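GDP-L-fucose synthase (Campylobacter jejuni subsp. jejuni serotype O:2, PDB 7M13) binds NADP(H) and makes GDP-D-glycero-L-gluco-heptose for the capsular polysaccharide, probably by a reduction related to that of GDP-L-fucose synthases. Local coordinates at residues A78-F83 and A137-A142; N168-T173 and E243-D248; G282-I287 and D316-C321. All coordinates share one frame; numbering follows the deposited sequence.

Interaction 1 of 3, residues A78-F83 and A137-A142; sequences AQRADF and AYSFGA
Ser139 reaches out of the first turn of helix 138-158 and donates its hydroxyl to Arg80 O, at the start of helix 80-100. These two helices belong to the four-helix interface by which extended short-chain dehydrogenases commonly dimerise. Ser139 OG lies 2.7 Å from Arg80 O, in the carbonyl plane and on a lone pair. With chi1 at 70°, OG sits between the Ser139 backbone N and carbonyl carbon, a rotamer that aims it across the gap. The same oxygen meets the edge of the Phe83 ring, near its plane.

On one flank the extended Arg80 chain passes Ser139, its CG 3.6 Å from Ser139 OG, and its NH2 comes 3.3 Å from Tyr138 CB. Guanidinium and phenol planes are only 7° apart, but the approach is oblique. The guanidinium is held by Tyr135, whose carbonyl accepts from NH1 and whose ring makes a cation-pi contact. On the other flank Phe83 CB packs on Phe140 CB at 4.0 Å. Phe140 occupies the place in the Tyr-x-x-x-Lys motif where relatives carry a catalytic tyrosine; Lys144 follows one turn later, and the hydroxyl-less ring touches the bound NADP.

Further out, Tyr138 and Ser139 pack on Ile149 and Ser153 of the second subunit. Asp82 faces away from helix 138-158 and binds Gln157 and Tyr158 of that subunit. Within its own turn, Asp82 OD2 also accepts from Gln79 NE2 at 2.9 Å through its anti lone pair, while Gln79 O stands 3.2 Å above the plane of the Phe83 ring, toward its rim.

Interaction 2 of 3, residues N168-T173 and E243-D248; sequences NNLYGT and EFIHSD. With NAP (NADP nicotinamide-adenine-dinucleotide phosphate), chain E.
Leu170 pairs with Ile245 and Tyr171 with His246 as parallel strand neighbours, stitched by Ile245 N to Asn169 O and Tyr171 N to Ile245 O; a weak bond from Ser247 N to Tyr171 O follows where helix 247-260 begins. Before the paired residues, Asn169 ND2 donates to Glu243 O (2.9 Å), and Asn168 ND2 to Glu243 OE1 (3.0 Å), an oxygen that also accepts from Met319 N.

Tyr171 and His246 lie on the face opposite Leu170 and make a T-shaped pair: the imidazole edge meets the phenol face, centroids 5.0 Å apart. Chi1 of 76° swings the Tyr171 ring over its neighbour, bringing His246 CA over its face in a CH-pi contact. Gly172 CA in turn lies over the imidazole. His246 ND1 accepts from Asp248 N (3.0 Å), capping the helix, which leaves NE2 as donor in a weak bond to Thr173 OG1.

Across the strand, Leu170 N donates almost straight (173°) to the NADP carboxamide oxygen O7N at 2.9 Å, while Leu170 CB packs against that amide. This Rossmann-type strand end thus helps to orient the nicotinamide, and bonding at the imidazole nitrogens, firm at ND1 and weak at NE2, is consistent with a neutral ring protonated at NE2.

Interaction 3 of 3, residues G282-I287 and D316-C321; sequences GIDYSI and DRLMDC
Leu318 projects from its loop toward residues 282-284, and its branches carry most of this contact. Leu318 CB meets a polar atom first, Asp284 OD2 at 3.8 Å. From there chi1 of 169° sets CG opposite the backbone N, which sends the branched end across the Asp284 side chain at about a right angle. One methyl, Leu318 CD1, rests against backbone and lies 3.7 Å from Gly282 C, with Ile283 N equally near. The other, Leu318 CD2, lies 4.0 Å from Asp284 CG and so packs on the carboxylate group.

No direct hydrogen bond joins the two segments; water does that work instead. One water donates to Gly282 O at 2.8 Å and to Met319 O at 3.0 Å. A second donates to Asp284 OD2 at 2.9 Å and to Arg317 O, so the bridged carbonyls of the loop are those of the residues just before and just after Leu318.

The 282-287 segment runs into strand 285-286, which pairs antiparallel with strand 241-246 at the margin of the Rossmann-type sheet, and the 316-321 loop passes residues 282-284, just ahead of that strand, on the way to helix 322-326. Asp284 is tied to strand 241-246 by a salt bridge from OD1 to Arg241 NE, while OD2 faces the water and the leucine. Asp316 OD1 accepts from Arg241 N as well, so Arg241 engages both segments and probably eases the nearness of the carboxylates of Asp284 and Asp316, whose OD2 atoms are 5.1 Å apart. The Arg317 guanidinium binds other loops, donating to the carbonyls of Gly112, Tyr115 and Pro116. Near the loop's far end, Cys321 SG approaches Gly282 N loosely, at 4.4 Å.

In the fold
The three contacts follow one another along the chain, each closing before the next opens. Interaction 1 joins helices 80-100 and 138-158 at the dimer interface, its centre about 22 Å from that of interaction 2; helix 138-158 then leads into strand 162-171, whose end carries interaction 2. Both border the bound NADP, from the Phe140 side and the Leu170 side. Interactions 2 and 3 have centres about 12 Å apart and touch: Glu243 OE1 probably accepts from Met319 N at 2.9 Å, and strands 241-246 and 285-286 are sheet neighbours. The loop of interaction 3 is thereby linked, chiefly through Glu243 and with Asn168 packing on Met319, to the strand pair beside the nicotinamide.

Interaction 1 of 3, residues A78-F83 and A137-A142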
loop_
_atom_site.group_PDB
_atom_site.type_symbol
_atom_site.label_atom_id
_atom_site.label_comp_id
_atom_site.label_asym_id
_atom_site.label_seq_id
_atom_site.Cartn_x
_atom_site.Cartn_y
_atom_site.Cartn_z
ATOM N N ALA B 78 -7.298 -8.638 -16.038
ATOM C CA ALA B 78 -8.588 -7.998 -15.664
ATOM C C ALA B 78 -8.826 -8.001 -14.147
ATOM O O ALA B 78 -9.679 -7.205 -13.686
ATOM C CB ALA B 78 -9.734 -8.683 -16.378
ATOM N N GLN B 79 -8.173 -8.894 -13.402
ATOM C CA GLN B 79 -8.407 -9.098 -11.950
ATOM C C GLN B 79 -7.717 -7.988 -11.130
ATOM O O GLN B 79 -7.117 -8.278 -10.085
ATOM C CB GLN B 79 -7.947 -10.493 -11.548
ATOM C CG GLN B 79 -8.811 -11.612 -12.128
ATOM C CD GLN B 79 -8.489 -12.968 -11.550
ATOM O OE1 GLN B 79 -8.034 -13.857 -12.277
ATOM N NE2 GLN B 79 -8.702 -13.154 -10.246
ATOM N N ARG B 80 -7.919 -6.733 -11.512
ATOM C CA ARG B 80 -7.161 -5.592 -10.954
ATOM C C ARG B 80 -7.460 -5.437 -9.462
ATOM O O ARG B 80 -6.557 -5.145 -8.674
ATOM C CB ARG B 80 -7.576 -4.321 -11.689
ATOM C CG ARG B 80 -6.603 -3.179 -11.542
ATOM C CD ARG B 80 -6.943 -2.094 -12.561
ATOM N NE ARG B 80 -5.986 -1.003 -12.618
ATOM C CZ ARG B 80 -4.849 -1.043 -13.282
ATOM N NH1 ARG B 80 -4.497 -2.132 -13.930
ATOM N NH2 ARG B 80 -4.083 0.015 -13.311
ATOM N N ALA B 81 -8.701 -5.578 -9.027
ATOM C CA ALA B 81 -9.058 -5.476 -7.593
ATOM C C ALA B 81 -8.497 -6.676 -6.840
ATOM O O ALA B 81 -8.002 -6.515 -5.719
ATOM C CB ALA B 81 -10.565 -5.440 -7.420
ATOM N N ASP B 82 -8.645 -7.885 -7.379
ATOM C CA ASP B 82 -8.203 -9.105 -6.692
ATOM C C ASP B 82 -6.705 -9.009 -6.422
ATOM O O ASP B 82 -6.278 -9.452 -5.356
ATOM C CB ASP B 82 -8.595 -10.343 -7.488
ATOM C CG ASP B 82 -10.067 -10.472 -7.831
ATOM O OD1 ASP B 82 -10.910 -9.838 -7.128
ATOM O OD2 ASP B 82 -10.363 -11.217 -8.830
ATOM N N PHE B 83 -5.934 -8.484 -7.361
ATOM C CA PHE B 83 -4.466 -8.452 -7.190
ATOM C C PHE B 83 -4.095 -7.674 -5.932
ATOM O O PHE B 83 -3.101 -8.001 -5.255
ATOM C CB PHE B 83 -3.737 -7.815 -8.367
ATOM C CG PHE B 83 -3.846 -8.594 -9.635
ATOM C CD1 PHE B 83 -4.012 -7.911 -10.805
ATOM C CD2 PHE B 83 -3.763 -9.969 -9.651
ATOM C CE1 PHE B 83 -4.136 -8.592 -11.998
ATOM C CE2 PHE B 83 -3.910 -10.652 -10.852
ATOM C CZ PHE B 83 -4.073 -9.955 -12.009
ATOM N N ALA B 137 0.193 -3.963 -14.195
ATOM C CA ALA B 137 0.598 -4.548 -12.898
ATOM C C ALA B 137 0.509 -3.484 -11.805
ATOM O O ALA B 137 1.089 -3.662 -10.731
ATOM C CB ALA B 137 1.977 -5.143 -13.010
ATOM N N TYR B 138 -0.227 -2.409 -12.042
ATOM C CA TYR B 138 -0.244 -1.254 -11.105
ATOM C C TYR B 138 -0.717 -1.689 -9.719
ATOM O O TYR B 138 -0.113 -1.342 -8.678
ATOM C CB TYR B 138 -1.173 -0.202 -11.705
ATOM C CG TYR B 138 -1.406 1.072 -10.926
ATOM C CD1 TYR B 138 -0.460 2.092 -10.854
ATOM C CD2 TYR B 138 -2.615 1.272 -10.273
ATOM C CE1 TYR B 138 -0.722 3.280 -10.183
ATOM C CE2 TYR B 138 -2.896 2.463 -9.622
ATOM C CZ TYR B 138 -1.947 3.460 -9.566
ATOM O OH TYR B 138 -2.247 4.628 -8.917
ATOM N N SER B 139 -1.844 -2.369 -9.656
ATOM C CA SER B 139 -2.435 -2.765 -8.365
ATOM C C SER B 139 -1.631 -3.879 -7.703
ATOM O O SER B 139 -1.463 -3.861 -6.467
ATOM C CB SER B 139 -3.879 -3.066 -8.512
ATOM O OG SER B 139 -4.098 -4.256 -9.238
ATOM N N PHE B 140 -1.096 -4.802 -8.480
ATOM C CA PHE B 140 -0.230 -5.882 -7.958
ATOM C C PHE B 140 1.059 -5.284 -7.405
ATOM O O PHE B 140 1.466 -5.628 -6.282
ATOM C CB PHE B 140 0.040 -6.855 -9.097
ATOM C CG PHE B 140 0.972 -7.969 -8.732
ATOM C CD1 PHE B 140 0.517 -9.130 -8.147
ATOM C CD2 PHE B 140 2.318 -7.853 -9.007
ATOM C CE1 PHE B 140 1.400 -10.149 -7.823
ATOM C CE2 PHE B 140 3.185 -8.881 -8.694
ATOM C CZ PHE B 140 2.727 -10.011 -8.096
ATOM N N GLY B 141 1.690 -4.387 -8.162
ATOM C CA GLY B 141 2.931 -3.731 -7.707
ATOM C C GLY B 141 2.676 -2.951 -6.438
ATOM O O GLY B 141 3.526 -2.967 -5.550
ATOM N N ALA B 142 1.549 -2.244 -6.348
ATOM C CA ALA B 142 1.208 -1.485 -5.123
ATOM C C ALA B 142 1.091 -2.465 -3.956
ATOM O O ALA B 142 1.575 -2.139 -2.846
ATOM C CB ALA B 142 -0.035 -0.659 -5.325
#

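Interaction 2 of 3, residues N168-T173 and E243-D248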
loop_
_atom_site.group_PDB
_atom_site.type_symbol
_atom_site.label_atom_id
_atom_site.label_comp_id
_atom_site.label_asym_id
_atom_site.label_seq_id
_atom_site.Cartn_x
_atom_site.Cartn_y
_atom_site.Cartn_z
ATOM N N ASN B 168 12.497 -10.711 -10.533
ATOM C CA ASN B 168 11.765 -10.387 -11.772
ATOM C C ASN B 168 11.073 -11.599 -12.410
ATOM O O ASN B 168 9.905 -11.467 -12.744
ATOM C CB ASN B 168 12.719 -9.735 -12.772
ATOM C CG ASN B 168 12.916 -8.275 -12.430
ATOM O OD1 ASN B 168 11.941 -7.572 -12.163
ATOM N ND2 ASN B 168 14.150 -7.793 -12.535
ATOM N N ASN B 169 11.777 -12.708 -12.647
ATOM C CA ASN B 169 11.174 -13.872 -13.354
ATOM C C ASN B 169 11.734 -15.140 -12.746
ATOM O O ASN B 169 12.943 -15.324 -12.761
ATOM C CB ASN B 169 11.440 -13.911 -14.868
ATOM C CG ASN B 169 10.835 -12.751 -15.616
ATOM O OD1 ASN B 169 9.627 -12.711 -15.830
ATOM N ND2 ASN B 169 11.685 -11.786 -15.949
ATOM N N LEU B 170 10.857 -15.993 -12.234
ATOM C CA LEU B 170 11.229 -17.279 -11.633
ATOM C C LEU B 170 11.044 -18.372 -12.679
ATOM O O LEU B 170 10.123 -18.286 -13.507
ATOM C CB LEU B 170 10.335 -17.496 -10.415
ATOM C CG LEU B 170 10.675 -18.691 -9.546
ATOM C CD1 LEU B 170 12.036 -18.563 -8.900
ATOM C CD2 LEU B 170 9.582 -18.840 -8.487
ATOM N N TYR B 171 11.923 -19.345 -12.622
ATOM C CA TYR B 171 11.724 -20.631 -13.323
ATOM C C TYR B 171 12.317 -21.671 -12.399
ATOM O O TYR B 171 12.831 -21.342 -11.347
ATOM C CB TYR B 171 12.334 -20.591 -14.732
ATOM C CG TYR B 171 13.834 -20.701 -14.796
ATOM C CD1 TYR B 171 14.670 -19.673 -14.377
ATOM C CD2 TYR B 171 14.453 -21.857 -15.264
ATOM C CE1 TYR B 171 16.053 -19.779 -14.400
ATOM C CE2 TYR B 171 15.832 -21.960 -15.332
ATOM C CZ TYR B 171 16.647 -20.934 -14.895
ATOM O OH TYR B 171 18.000 -21.054 -14.941
ATOM N N GLY B 172 12.238 -22.944 -12.730
ATOM C CA GLY B 172 12.939 -23.900 -11.864
ATOM C C GLY B 172 12.783 -25.291 -12.395
ATOM O O GLY B 172 12.198 -25.436 -13.469
ATOM N N THR B 173 13.276 -26.269 -11.656
ATOM C CA THR B 173 13.259 -27.673 -12.112
ATOM C C THR B 173 11.790 -28.101 -12.178
ATOM O O THR B 173 11.313 -28.428 -13.288
ATOM C CB THR B 173 14.166 -28.494 -11.199
ATOM O OG1 THR B 173 15.478 -27.956 -11.384
ATOM C CG2 THR B 173 14.131 -29.974 -11.507
ATOM N N GLU B 243 15.521 -11.037 -17.214
ATOM C CA GLU B 243 16.385 -11.652 -16.199
ATOM C C GLU B 243 15.600 -12.863 -15.690
ATOM O O GLU B 243 14.351 -12.787 -15.690
ATOM C CB GLU B 243 16.563 -10.669 -15.035
ATOM C CG GLU B 243 17.557 -11.125 -14.018
ATOM C CD GLU B 243 17.598 -10.266 -12.791
ATOM O OE1 GLU B 243 16.692 -9.319 -12.600
ATOM O OE2 GLU B 243 18.531 -10.507 -12.019
ATOM N N PHE B 244 16.279 -13.937 -15.313
ATOM C CA PHE B 244 15.617 -15.131 -14.737
ATOM C C PHE B 244 16.396 -15.565 -13.511
ATOM O O PHE B 244 17.629 -15.357 -13.408
ATOM C CB PHE B 244 15.535 -16.283 -15.746
ATOM C CG PHE B 244 14.799 -15.938 -17.005
ATOM C CD1 PHE B 244 13.431 -16.113 -17.092
ATOM C CD2 PHE B 244 15.480 -15.434 -18.107
ATOM C CE1 PHE B 244 12.734 -15.775 -18.241
ATOM C CE2 PHE B 244 14.777 -15.106 -19.257
ATOM C CZ PHE B 244 13.416 -15.269 -19.320
ATOM N N ILE B 245 15.686 -16.176 -12.564
ATOM C CA ILE B 245 16.336 -16.829 -11.411
ATOM C C ILE B 245 15.706 -18.211 -11.290
ATOM O O ILE B 245 14.473 -18.325 -11.335
ATOM C CB ILE B 245 16.267 -15.992 -10.111
ATOM C CG1 ILE B 245 17.104 -16.643 -9.006
ATOM C CG2 ILE B 245 14.824 -15.721 -9.685
ATOM C CD1 ILE B 245 17.203 -15.850 -7.709
ATOM N N HIS B 246 16.565 -19.211 -11.161
ATOM C CA HIS B 246 16.125 -20.599 -10.955
ATOM C C HIS B 246 15.655 -20.734 -9.512
ATOM O O HIS B 246 16.338 -20.224 -8.609
ATOM C CB HIS B 246 17.276 -21.536 -11.304
ATOM C CG HIS B 246 16.896 -22.972 -11.342
ATOM N ND1 HIS B 246 16.777 -23.728 -10.202
ATOM C CD2 HIS B 246 16.590 -23.783 -12.387
ATOM C CE1 HIS B 246 16.427 -24.963 -10.538
ATOM N NE2 HIS B 246 16.323 -25.031 -11.890
ATOM N N SER B 247 14.617 -21.522 -9.297
ATOM C CA SER B 247 14.027 -21.671 -7.951
ATOM C C SER B 247 15.009 -22.315 -6.958
ATOM O O SER B 247 14.835 -22.068 -5.751
ATOM C CB SER B 247 12.738 -22.358 -8.026
ATOM O OG SER B 247 12.915 -23.651 -8.594
ATOM N N ASP B 248 16.022 -23.077 -7.384
ATOM C CA ASP B 248 17.054 -23.559 -6.436
ATOM C C ASP B 248 17.914 -22.392 -5.944
ATOM O O ASP B 248 18.333 -22.414 -4.779
ATOM C CB ASP B 248 17.935 -24.662 -7.027
ATOM C CG ASP B 248 17.274 -26.023 -7.109
ATOM O OD1 ASP B 248 16.205 -26.218 -6.480
ATOM O OD2 ASP B 248 17.843 -26.878 -7.824
HETATM P PA NAP E . 3.013 -19.591 -7.497
HETATM O O1A NAP E . 2.053 -18.751 -8.286
HETATM O O2A NAP E . 3.713 -20.709 -8.229
HETATM O O5B NAP E . 2.325 -20.254 -6.250
HETATM C C5B NAP E . 1.521 -19.479 -5.362
HETATM C C4B NAP E . 0.962 -20.427 -4.349
HETATM O O4B NAP E . 0.225 -19.635 -3.388
HETATM C C3B NAP E . -0.022 -21.471 -4.916
HETATM O O3B NAP E . 0.393 -22.776 -4.530
HETATM C C2B NAP E . -1.366 -21.046 -4.336
HETATM O O2B NAP E . -2.219 -22.141 -3.997
HETATM C C1B NAP E . -0.946 -20.347 -3.048
HETATM N N9A NAP E . -1.960 -19.419 -2.594
HETATM C C8A NAP E . -2.452 -18.328 -3.243
HETATM N N7A NAP E . -3.454 -17.748 -2.626
HETATM C C5A NAP E . -3.642 -18.518 -1.498
HETATM C C6A NAP E . -4.569 -18.428 -0.445
HETATM N N6A NAP E . -5.543 -17.513 -0.377
HETATM N N1A NAP E . -4.486 -19.371 0.520
HETATM C C2A NAP E . -3.533 -20.308 0.437
HETATM N N3A NAP E . -2.615 -20.491 -0.514
HETATM C C4A NAP E . -2.733 -19.556 -1.464
HETATM O O3 NAP E . 4.109 -18.628 -6.844
HETATM P PN NAP E . 5.618 -18.419 -7.278
HETATM O O1N NAP E . 5.652 -18.187 -8.738
HETATM O O2N NAP E . 6.389 -19.531 -6.686
HETATM O O5D NAP E . 5.953 -17.045 -6.509
HETATM C C5D NAP E . 6.508 -17.061 -5.214
HETATM C C4D NAP E . 6.741 -15.636 -4.798
HETATM O O4D NAP E . 7.717 -15.020 -5.683
HETATM C C3D NAP E . 5.496 -14.739 -4.835
HETATM O O3D NAP E . 5.533 -13.775 -3.773
HETATM C C2D NAP E . 5.637 -14.090 -6.183
HETATM O O2D NAP E . 4.882 -12.891 -6.322
HETATM C C1D NAP E . 7.132 -13.853 -6.256
HETATM N N1N NAP E . 7.573 -13.663 -7.656
HETATM C C2N NAP E . 7.431 -14.647 -8.595
HETATM C C3N NAP E . 7.760 -14.418 -9.888
HETATM C C7N NAP E . 7.614 -15.446 -10.953
HETATM O O7N NAP E . 8.101 -15.217 -12.079
HETATM N N7N NAP E . 6.975 -16.572 -10.648
HETATM C C4N NAP E . 8.330 -13.144 -10.278
HETATM C C5N NAP E . 8.492 -12.165 -9.226
HETATM C C6N NAP E . 8.061 -12.412 -8.027
HETATM P P2B NAP E . -3.067 -22.900 -5.145
HETATM O O1X NAP E . -2.044 -23.757 -5.837
HETATM O O2X NAP E . -3.739 -21.914 -5.994
HETATM O O3X NAP E . -4.099 -23.718 -4.345
HETATM O O HOH W 1 16.585 -28.828 -9.051
#

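Interaction 3 of 3, residues G282-I287 and D316-C321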
loop_
_atom_site.group_PDB
_atom_site.type_symbol
_atom_site.label_atom_id
_atom_site.label_comp_id
_atom_site.label_asym_id
_atom_site.label_seq_id
_atom_site.Cartn_x
_atom_site.Cartn_y
_atom_site.Cartn_z
ATOM N N GLY B 282 21.994 -11.074 -12.049
ATOM C CA GLY B 282 22.679 -9.825 -12.419
ATOM C C GLY B 282 22.864 -9.711 -13.914
ATOM O O GLY B 282 23.437 -8.718 -14.373
ATOM N N ILE B 283 22.331 -10.672 -14.663
ATOM C CA ILE B 283 22.573 -10.806 -16.123
ATOM C C ILE B 283 21.218 -10.949 -16.796
ATOM O O ILE B 283 20.365 -11.731 -16.279
ATOM C CB ILE B 283 23.475 -12.026 -16.386
ATOM C CG1 ILE B 283 24.812 -11.900 -15.645
ATOM C CG2 ILE B 283 23.669 -12.216 -17.880
ATOM C CD1 ILE B 283 25.388 -13.206 -15.127
ATOM N N ASP B 284 20.982 -10.252 -17.898
ATOM C CA ASP B 284 19.746 -10.461 -18.676
ATOM C C ASP B 284 20.098 -10.944 -20.085
ATOM O O ASP B 284 21.307 -10.935 -20.436
ATOM C CB ASP B 284 18.837 -9.238 -18.685
ATOM C CG ASP B 284 19.379 -7.985 -19.342
ATOM O OD1 ASP B 284 20.521 -8.019 -19.838
ATOM O OD2 ASP B 284 18.636 -6.975 -19.314
ATOM N N TYR B 285 19.054 -11.362 -20.788
ATOM C CA TYR B 285 19.144 -11.988 -22.126
ATOM C C TYR B 285 18.011 -11.453 -22.982
ATOM O O TYR B 285 16.886 -11.272 -22.487
ATOM C CB TYR B 285 19.049 -13.503 -22.012
ATOM C CG TYR B 285 20.182 -14.161 -21.265
ATOM C CD1 TYR B 285 21.261 -14.694 -21.938
ATOM C CD2 TYR B 285 20.165 -14.290 -19.888
ATOM C CE1 TYR B 285 22.284 -15.343 -21.276
ATOM C CE2 TYR B 285 21.188 -14.918 -19.203
ATOM C CZ TYR B 285 22.260 -15.443 -19.896
ATOM O OH TYR B 285 23.276 -16.087 -19.246
ATOM N N SER B 286 18.273 -11.260 -24.280
ATOM C CA SER B 286 17.198 -11.013 -25.259
ATOM C C SER B 286 16.361 -12.289 -25.391
ATOM O O SER B 286 16.899 -13.390 -25.149
ATOM C CB SER B 286 17.744 -10.575 -26.596
ATOM O OG SER B 286 18.405 -11.651 -27.226
ATOM N N ILE B 287 15.096 -12.138 -25.750
ATOM C CA ILE B 287 14.192 -13.284 -26.051
ATOM C C ILE B 287 14.802 -14.098 -27.202
ATOM O O ILE B 287 14.704 -15.319 -27.170
ATOM C CB ILE B 287 12.742 -12.819 -26.310
ATOM C CG1 ILE B 287 11.805 -14.014 -26.496
ATOM C CG2 ILE B 287 12.645 -11.844 -27.472
ATOM C CD1 ILE B 287 11.846 -15.011 -25.352
ATOM N N ASP B 316 12.622 -3.762 -20.813
ATOM C CA ASP B 316 13.768 -4.487 -20.222
ATOM C C ASP B 316 13.674 -4.296 -18.700
ATOM O O ASP B 316 13.329 -3.185 -18.273
ATOM C CB ASP B 316 15.088 -3.974 -20.796
ATOM C CG ASP B 316 15.324 -4.229 -22.282
ATOM O OD1 ASP B 316 14.445 -4.835 -22.955
ATOM O OD2 ASP B 316 16.418 -3.845 -22.746
ATOM N N ARG B 317 13.908 -5.343 -17.908
ATOM C CA ARG B 317 13.963 -5.257 -16.428
ATOM C C ARG B 317 15.109 -6.130 -15.969
ATOM O O ARG B 317 15.111 -7.324 -16.295
ATOM C CB ARG B 317 12.696 -5.750 -15.708
ATOM C CG ARG B 317 11.426 -5.071 -16.170
ATOM C CD ARG B 317 11.509 -3.623 -15.734
ATOM N NE ARG B 317 10.740 -3.417 -14.533
ATOM C CZ ARG B 317 10.519 -2.227 -13.995
ATOM N NH1 ARG B 317 9.713 -2.141 -12.956
ATOM N NH2 ARG B 317 11.101 -1.150 -14.488
ATOM N N LEU B 318 16.028 -5.570 -15.196
ATOM C CA LEU B 318 17.177 -6.318 -14.665
ATOM C C LEU B 318 17.468 -5.741 -13.296
ATOM O O LEU B 318 17.677 -4.509 -13.228
ATOM C CB LEU B 318 18.376 -6.090 -15.604
ATOM C CG LEU B 318 19.726 -6.573 -15.091
ATOM C CD1 LEU B 318 19.707 -8.061 -14.841
ATOM C CD2 LEU B 318 20.827 -6.197 -16.071
ATOM N N MET B 319 17.556 -6.595 -12.287
ATOM C CA MET B 319 17.935 -6.146 -10.925
ATOM C C MET B 319 19.420 -5.802 -10.843
ATOM O O MET B 319 20.251 -6.566 -11.334
ATOM C CB MET B 319 17.650 -7.212 -9.876
ATOM C CG MET B 319 16.191 -7.550 -9.656
ATOM S SD MET B 319 15.146 -6.102 -9.510
ATOM C CE MET B 319 13.663 -6.936 -8.944
ATOM N N ASP B 320 19.758 -4.762 -10.101
ATOM C CA ASP B 320 21.114 -4.546 -9.556
ATOM C C ASP B 320 21.206 -5.409 -8.299
ATOM O O ASP B 320 20.413 -5.144 -7.373
ATOM C CB ASP B 320 21.327 -3.064 -9.266
ATOM C CG ASP B 320 22.761 -2.734 -8.893
ATOM O OD1 ASP B 320 23.431 -3.606 -8.318
ATOM O OD2 ASP B 320 23.217 -1.635 -9.216
ATOM N N CYS B 321 22.036 -6.447 -8.317
ATOM C CA CYS B 321 22.205 -7.377 -7.181
ATOM C C CYS B 321 23.452 -7.037 -6.370
ATOM O O CYS B 321 23.950 -7.903 -5.627
ATOM C CB CYS B 321 22.217 -8.803 -7.686
ATOM S SG CYS B 321 20.579 -9.317 -8.281
HETATM O O HOH W 2 22.815 -6.424 -12.832
HETATM O O HOH W 3 15.889 -7.497 -18.717
#